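Local coordinates for flagella basal body P-ring formation protein FlgA (PDB 3TEE) that takes part in assembling the flagellar P-ring in the periplasm, where it probably acts as a chaperone for the ring protein FlgI, at residues R107-L121 with Q128-R140. Numbering follows the deposited sequence.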
loop_
_atom_site.group_PDB
_atom_site.type_symbol
_atom_site.label_atom_id
_atom_site.label_comp_id
_atom_site.label_asym_id
_atom_site.label_seq_id
_atom_site.Cartn_x
_atom_site.Cartn_y
_atom_site.Cartn_z
ATOM N N ARG A 107 -5.992 -7.996 0.222
ATOM C CA ARG A 107 -4.856 -7.075 0.214
ATOM C C ARG A 107 -3.475 -7.779 0.223
ATOM O O ARG A 107 -2.575 -7.372 0.960
ATOM C CB ARG A 107 -4.975 -6.041 1.354
ATOM C CG ARG A 107 -6.107 -5.019 1.146
ATOM C CD ARG A 107 -6.326 -4.178 2.391
ATOM N NE ARG A 107 -5.326 -3.118 2.527
ATOM C CZ ARG A 107 -4.920 -2.612 3.687
ATOM N NH1 ARG A 107 -5.408 -3.079 4.831
ATOM N NH2 ARG A 107 -4.009 -1.648 3.714
ATOM N N THR A 108 -3.321 -8.830 -0.594
ATOM C CA THR A 108 -2.026 -9.501 -0.724
ATOM C C THR A 108 -1.159 -8.553 -1.545
ATOM O O THR A 108 -1.617 -8.023 -2.570
ATOM C CB THR A 108 -2.157 -10.879 -1.418
ATOM O OG1 THR A 108 -2.924 -11.738 -0.583
ATOM C CG2 THR A 108 -0.785 -11.533 -1.711
ATOM N N VAL A 109 0.093 -8.366 -1.117
ATOM C CA VAL A 109 1.057 -7.547 -1.842
ATOM C C VAL A 109 1.406 -8.259 -3.162
ATOM O O VAL A 109 1.716 -9.452 -3.156
ATOM C CB VAL A 109 2.321 -7.247 -0.989
ATOM C CG1 VAL A 109 3.341 -6.454 -1.801
ATOM C CG2 VAL A 109 1.958 -6.498 0.294
ATOM N N LEU A 110 1.343 -7.534 -4.290
ATOM C CA LEU A 110 1.647 -8.141 -5.587
ATOM C C LEU A 110 2.998 -7.700 -6.119
ATOM O O LEU A 110 3.682 -8.456 -6.821
ATOM C CB LEU A 110 0.540 -7.833 -6.614
ATOM C CG LEU A 110 -0.887 -8.231 -6.239
ATOM C CD1 LEU A 110 -1.858 -7.813 -7.319
ATOM C CD2 LEU A 110 -1.001 -9.734 -5.928
ATOM N N ASP A 111 3.386 -6.486 -5.757
ATOM C CA ASP A 111 4.611 -5.852 -6.207
ATOM C C ASP A 111 5.628 -5.881 -5.093
ATOM O O ASP A 111 5.401 -5.296 -4.042
ATOM C CB ASP A 111 4.285 -4.416 -6.647
ATOM C CG ASP A 111 5.460 -3.514 -6.960
ATOM O OD1 ASP A 111 5.290 -2.280 -6.876
ATOM O OD2 ASP A 111 6.545 -4.041 -7.315
ATOM N N ILE A 112 6.759 -6.544 -5.338
ATOM C CA ILE A 112 7.866 -6.693 -4.399
ATOM C C ILE A 112 8.407 -5.335 -3.886
ATOM O O ILE A 112 8.942 -5.267 -2.786
ATOM C CB ILE A 112 8.960 -7.585 -5.049
ATOM C CG1 ILE A 112 9.920 -8.213 -4.027
ATOM C CG2 ILE A 112 9.694 -6.859 -6.192
ATOM C CD1 ILE A 112 9.324 -9.377 -3.189
ATOM N N ARG A 113 8.221 -4.255 -4.664
ATOM C CA ARG A 113 8.672 -2.908 -4.273
ATOM C C ARG A 113 7.883 -2.370 -3.076
ATOM O O ARG A 113 8.460 -1.648 -2.263
ATOM C CB ARG A 113 8.621 -1.934 -5.466
ATOM C CG ARG A 113 9.587 -2.320 -6.591
ATOM C CD ARG A 113 9.533 -1.358 -7.763
ATOM N NE ARG A 113 8.422 -1.645 -8.675
ATOM C CZ ARG A 113 7.292 -0.946 -8.731
ATOM N NH1 ARG A 113 7.089 0.073 -7.903
ATOM N NH2 ARG A 113 6.341 -1.279 -9.596
ATOM N N GLN A 114 6.597 -2.774 -2.928
ATOM C CA GLN A 114 5.731 -2.375 -1.802
ATOM C C GLN A 114 6.255 -2.868 -0.435
ATOM O O GLN A 114 5.819 -2.347 0.589
ATOM C CB GLN A 114 4.285 -2.900 -1.977
ATOM C CG GLN A 114 3.548 -2.548 -3.281
ATOM C CD GLN A 114 2.140 -3.121 -3.267
ATOM O OE1 GLN A 114 1.326 -2.765 -2.401
ATOM N NE2 GLN A 114 1.816 -4.047 -4.206
ATOM N N ILE A 115 7.121 -3.909 -0.408
ATOM C CA ILE A 115 7.655 -4.479 0.837
ATOM C C ILE A 115 9.035 -3.935 1.252
ATOM O O ILE A 115 9.641 -4.432 2.203
ATOM C CB ILE A 115 7.461 -6.029 1.003
ATOM C CG1 ILE A 115 8.172 -6.868 -0.083
ATOM C CG2 ILE A 115 5.985 -6.392 1.077
ATOM C CD1 ILE A 115 9.738 -6.973 0.011
ATOM N N GLN A 116 9.527 -2.909 0.535
ATOM C CA GLN A 116 10.788 -2.240 0.861
ATOM C C GLN A 116 10.607 -1.520 2.203
ATOM O O GLN A 116 9.595 -0.854 2.410
ATOM C CB GLN A 116 11.183 -1.249 -0.247
ATOM C CG GLN A 116 11.744 -1.930 -1.500
ATOM C CD GLN A 116 12.193 -0.936 -2.547
ATOM O OE1 GLN A 116 12.786 0.110 -2.245
ATOM N NE2 GLN A 116 11.950 -1.259 -3.807
ATOM N N ASP A 117 11.523 -1.746 3.143
ATOM C CA ASP A 117 11.453 -1.201 4.512
ATOM C C ASP A 117 10.195 -1.616 5.325
ATOM O O ASP A 117 9.813 -0.920 6.268
ATOM C CB ASP A 117 11.717 0.323 4.559
ATOM C CG ASP A 117 13.189 0.659 4.596
ATOM O OD1 ASP A 117 13.803 0.515 5.675
ATOM O OD2 ASP A 117 13.738 1.033 3.534
ATOM N N ALA A 118 9.560 -2.748 4.959
ATOM C CA ALA A 118 8.396 -3.259 5.680
ATOM C C ALA A 118 8.861 -4.124 6.840
ATOM O O ALA A 118 9.954 -4.688 6.807
ATOM C CB ALA A 118 7.499 -4.050 4.751
ATOM N N VAL A 119 8.058 -4.165 7.908
ATOM C CA VAL A 119 8.341 -4.923 9.116
ATOM C C VAL A 119 7.086 -5.734 9.434
ATOM O O VAL A 119 5.970 -5.237 9.253
ATOM C CB VAL A 119 8.757 -3.957 10.271
ATOM C CG1 VAL A 119 8.772 -4.660 11.615
ATOM C CG2 VAL A 119 10.127 -3.317 9.996
ATOM N N SER A 120 7.262 -6.984 9.893
ATOM C CA SER A 120 6.120 -7.836 10.187
ATOM C C SER A 120 5.443 -7.476 11.503
ATOM O O SER A 120 6.113 -7.235 12.507
ATOM C CB SER A 120 6.543 -9.303 10.224
ATOM O OG SER A 120 5.380 -10.106 10.257
ATOM N N LEU A 121 4.114 -7.468 11.491
ATOM C CA LEU A 121 3.303 -7.272 12.697
ATOM C C LEU A 121 3.023 -8.635 13.345
ATOM O O LEU A 121 2.519 -8.686 14.463
ATOM C CB LEU A 121 1.967 -6.579 12.362
ATOM C CG LEU A 121 2.056 -5.116 11.890
ATOM C CD1 LEU A 121 0.716 -4.643 11.380
ATOM C CD2 LEU A 121 2.546 -4.192 13.019
ATOM N N GLN A 128 3.134 -18.386 3.299
ATOM C CA GLN A 128 2.058 -17.428 3.575
ATOM C C GLN A 128 2.073 -16.235 2.581
ATOM O O GLN A 128 3.088 -15.562 2.489
ATOM C CB GLN A 128 2.253 -16.885 5.001
ATOM C CG GLN A 128 1.025 -16.312 5.664
ATOM C CD GLN A 128 0.972 -16.555 7.161
ATOM O OE1 GLN A 128 1.965 -16.916 7.845
ATOM N NE2 GLN A 128 -0.203 -16.328 7.708
ATOM N N PRO A 129 0.954 -15.883 1.911
ATOM C CA PRO A 129 0.945 -14.641 1.117
ATOM C C PRO A 129 1.101 -13.448 2.067
ATOM O O PRO A 129 0.552 -13.451 3.193
ATOM C CB PRO A 129 -0.455 -14.639 0.473
ATOM C CG PRO A 129 -0.916 -16.065 0.535
ATOM C CD PRO A 129 -0.357 -16.564 1.845
ATOM N N VAL A 130 1.898 -12.465 1.655
ATOM C CA VAL A 130 2.146 -11.278 2.469
ATOM C C VAL A 130 0.990 -10.299 2.248
ATOM O O VAL A 130 0.815 -9.785 1.133
ATOM C CB VAL A 130 3.530 -10.640 2.187
ATOM C CG1 VAL A 130 3.694 -9.306 2.931
ATOM C CG2 VAL A 130 4.666 -11.607 2.549
ATOM N N GLN A 131 0.194 -10.072 3.293
ATOM C CA GLN A 131 -0.924 -9.116 3.233
ATOM C C GLN A 131 -0.532 -7.802 3.876
ATOM O O GLN A 131 0.268 -7.793 4.810
ATOM C CB GLN A 131 -2.176 -9.676 3.899
ATOM C CG GLN A 131 -2.741 -10.913 3.203
ATOM C CD GLN A 131 -3.767 -11.554 4.104
ATOM O OE1 GLN A 131 -3.464 -12.488 4.850
ATOM N NE2 GLN A 131 -4.998 -11.054 4.073
ATOM N N LEU A 132 -1.071 -6.682 3.366
ATOM C CA LEU A 132 -0.819 -5.329 3.913
ATOM C C LEU A 132 -1.179 -5.216 5.410
ATOM O O LEU A 132 -0.483 -4.529 6.154
ATOM C CB LEU A 132 -1.534 -4.250 3.080
ATOM C CG LEU A 132 -0.991 -3.998 1.664
ATOM C CD1 LEU A 132 -1.904 -3.060 0.904
ATOM C CD2 LEU A 132 0.413 -3.396 1.699
ATOM N N THR A 133 -2.206 -5.957 5.862
ATOM C CA THR A 133 -2.604 -6.006 7.280
ATOM C C THR A 133 -1.568 -6.696 8.191
ATOM O O THR A 133 -1.659 -6.545 9.407
ATOM C CB THR A 133 -3.977 -6.681 7.435
ATOM O OG1 THR A 133 -3.995 -7.921 6.711
ATOM C CG2 THR A 133 -5.126 -5.784 6.992
ATOM N N MET A 134 -0.608 -7.469 7.625
ATOM C CA MET A 134 0.395 -8.210 8.413
ATOM C C MET A 134 1.641 -7.385 8.642
ATOM O O MET A 134 2.535 -7.825 9.365
ATOM C CB MET A 134 0.868 -9.480 7.668
ATOM C CG MET A 134 -0.122 -10.590 7.552
ATOM S SD MET A 134 0.432 -11.760 6.236
ATOM C CE MET A 134 -0.646 -13.080 6.648
ATOM N N ILE A 135 1.768 -6.262 7.934
ATOM C CA ILE A 135 2.993 -5.474 7.926
ATOM C C ILE A 135 2.785 -3.977 8.205
ATOM O O ILE A 135 1.682 -3.452 8.048
ATOM C CB ILE A 135 3.757 -5.686 6.558
ATOM C CG1 ILE A 135 3.019 -5.008 5.382
ATOM C CG2 ILE A 135 4.048 -7.199 6.272
ATOM C CD1 ILE A 135 3.834 -4.847 4.061
ATOM N N ARG A 136 3.893 -3.298 8.501
ATOM C CA ARG A 136 3.967 -1.853 8.750
ATOM C C ARG A 136 5.285 -1.345 8.182
ATOM O O ARG A 136 6.177 -2.156 7.915
ATOM C CB ARG A 136 3.892 -1.561 10.274
ATOM C CG ARG A 136 5.054 -2.126 11.112
ATOM C CD ARG A 136 5.215 -1.394 12.449
ATOM N NE ARG A 136 6.111 -2.093 13.384
ATOM C CZ ARG A 136 7.431 -1.944 13.419
ATOM N NH1 ARG A 136 8.039 -1.127 12.565
ATOM N NH2 ARG A 136 8.154 -2.610 14.303
ATOM N N GLN A 137 5.446 -0.000 8.059
ATOM C CA GLN A 137 6.726 0.560 7.632
ATOM C C GLN A 137 7.673 0.496 8.807
ATOM O O GLN A 137 7.219 0.491 9.955
ATOM C CB GLN A 137 6.579 2.007 7.106
ATOM C CG GLN A 137 6.314 2.073 5.598
ATOM C CD GLN A 137 7.381 1.389 4.767
ATOM O OE1 GLN A 137 8.524 1.850 4.660
ATOM N NE2 GLN A 137 7.028 0.260 4.169
ATOM N N ALA A 138 8.984 0.406 8.537
ATOM C CA ALA A 138 9.997 0.357 9.588
ATOM C C ALA A 138 10.002 1.667 10.395
ATOM O O ALA A 138 9.546 2.703 9.897
ATOM C CB ALA A 138 11.371 0.132 8.975
ATOM N N TRP A 139 10.496 1.619 11.633
ATOM C CA TRP A 139 10.582 2.836 12.440
ATOM C C TRP A 139 11.862 3.574 12.074
ATOM O O TRP A 139 12.952 3.034 12.272
ATOM C CB TRP A 139 10.574 2.521 13.939
ATOM C CG TRP A 139 9.390 1.751 14.461
ATOM C CD1 TRP A 139 9.424 0.742 15.377
ATOM C CD2 TRP A 139 8.000 2.005 14.192
ATOM N NE1 TRP A 139 8.146 0.353 15.699
ATOM C CE2 TRP A 139 7.253 1.102 14.976
ATOM C CE3 TRP A 139 7.313 2.932 13.390
ATOM C CZ2 TRP A 139 5.852 1.094 14.981
ATOM C CZ3 TRP A 139 5.922 2.907 13.371
ATOM C CH2 TRP A 139 5.207 1.978 14.141
ATOM N N ARG A 140 11.745 4.787 11.517
ATOM C CA ARG A 140 12.926 5.606 11.213
ATOM C C ARG A 140 13.429 6.177 12.545
ATOM O O ARG A 140 14.636 6.278 12.775
ATOM C CB ARG A 140 12.581 6.736 10.213
ATOM C CG ARG A 140 13.770 7.609 9.774
ATOM C CD ARG A 140 14.839 6.840 9.013
ATOM N NE ARG A 140 16.119 7.555 8.932
ATOM C CZ ARG A 140 17.094 7.468 9.833
ATOM N NH1 ARG A 140 16.939 6.727 10.921
ATOM N NH2 ARG A 140 18.226 8.133 9.656
#
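The side chains of Arg107 and Leu132 cross at about a right angle, and Leu132 CB lies over one face of the guanidinium, toward its rim, 3.6 Å from Arg107 NH2. The bend at chi3 (79°) folds the arginine back over the leucine and also brings NH1 to the methyl CG2 of Thr133. Backbone bonds fix this corner: Leu132 N gives to Arg107 O at 2.9 Å, and Val109 N to Val130 O, two nearly straight bonds on either side of the single bridge between Thr108 and Gln131. Inward from there, Leu132 CD2 meets Val109 CG2 at 3.7 Å, and Ile115 CG2 rests on Val130 CG1 and Ile135 CD1; Val94 of strand 94-100 touches both Ile115 and Val130. After a type II turn from Ile115 to Ala118, strand 118-120 pairs antiparallel with strand 135-137, probably in the SAF-like domain of FlgA. Here Val119 and Arg136 form a hydrogen-bonded pair, Val119 N reaching Arg136 O at 2.8 Å and Arg136 N returning to Val119 O. Their side chains run side by side, and Val119 CG1 sits 3.4 Å from Arg136 NH2, over one guanidinium face; Trp139 NE1 lies over the opposite face, toward its rim. Arg136 NH1 donates in its own plane to Gln137 O, which helps set the group's rotation, while NE hydrogen-bonds a glycerol, probably from the crystallisation liquor. At the ribbon's end Leu121 N donates to Met134 O at 2.7 Å, and Leu121 CD2 lies against the aliphatic stem of Arg136, 3.8 Å from its CG.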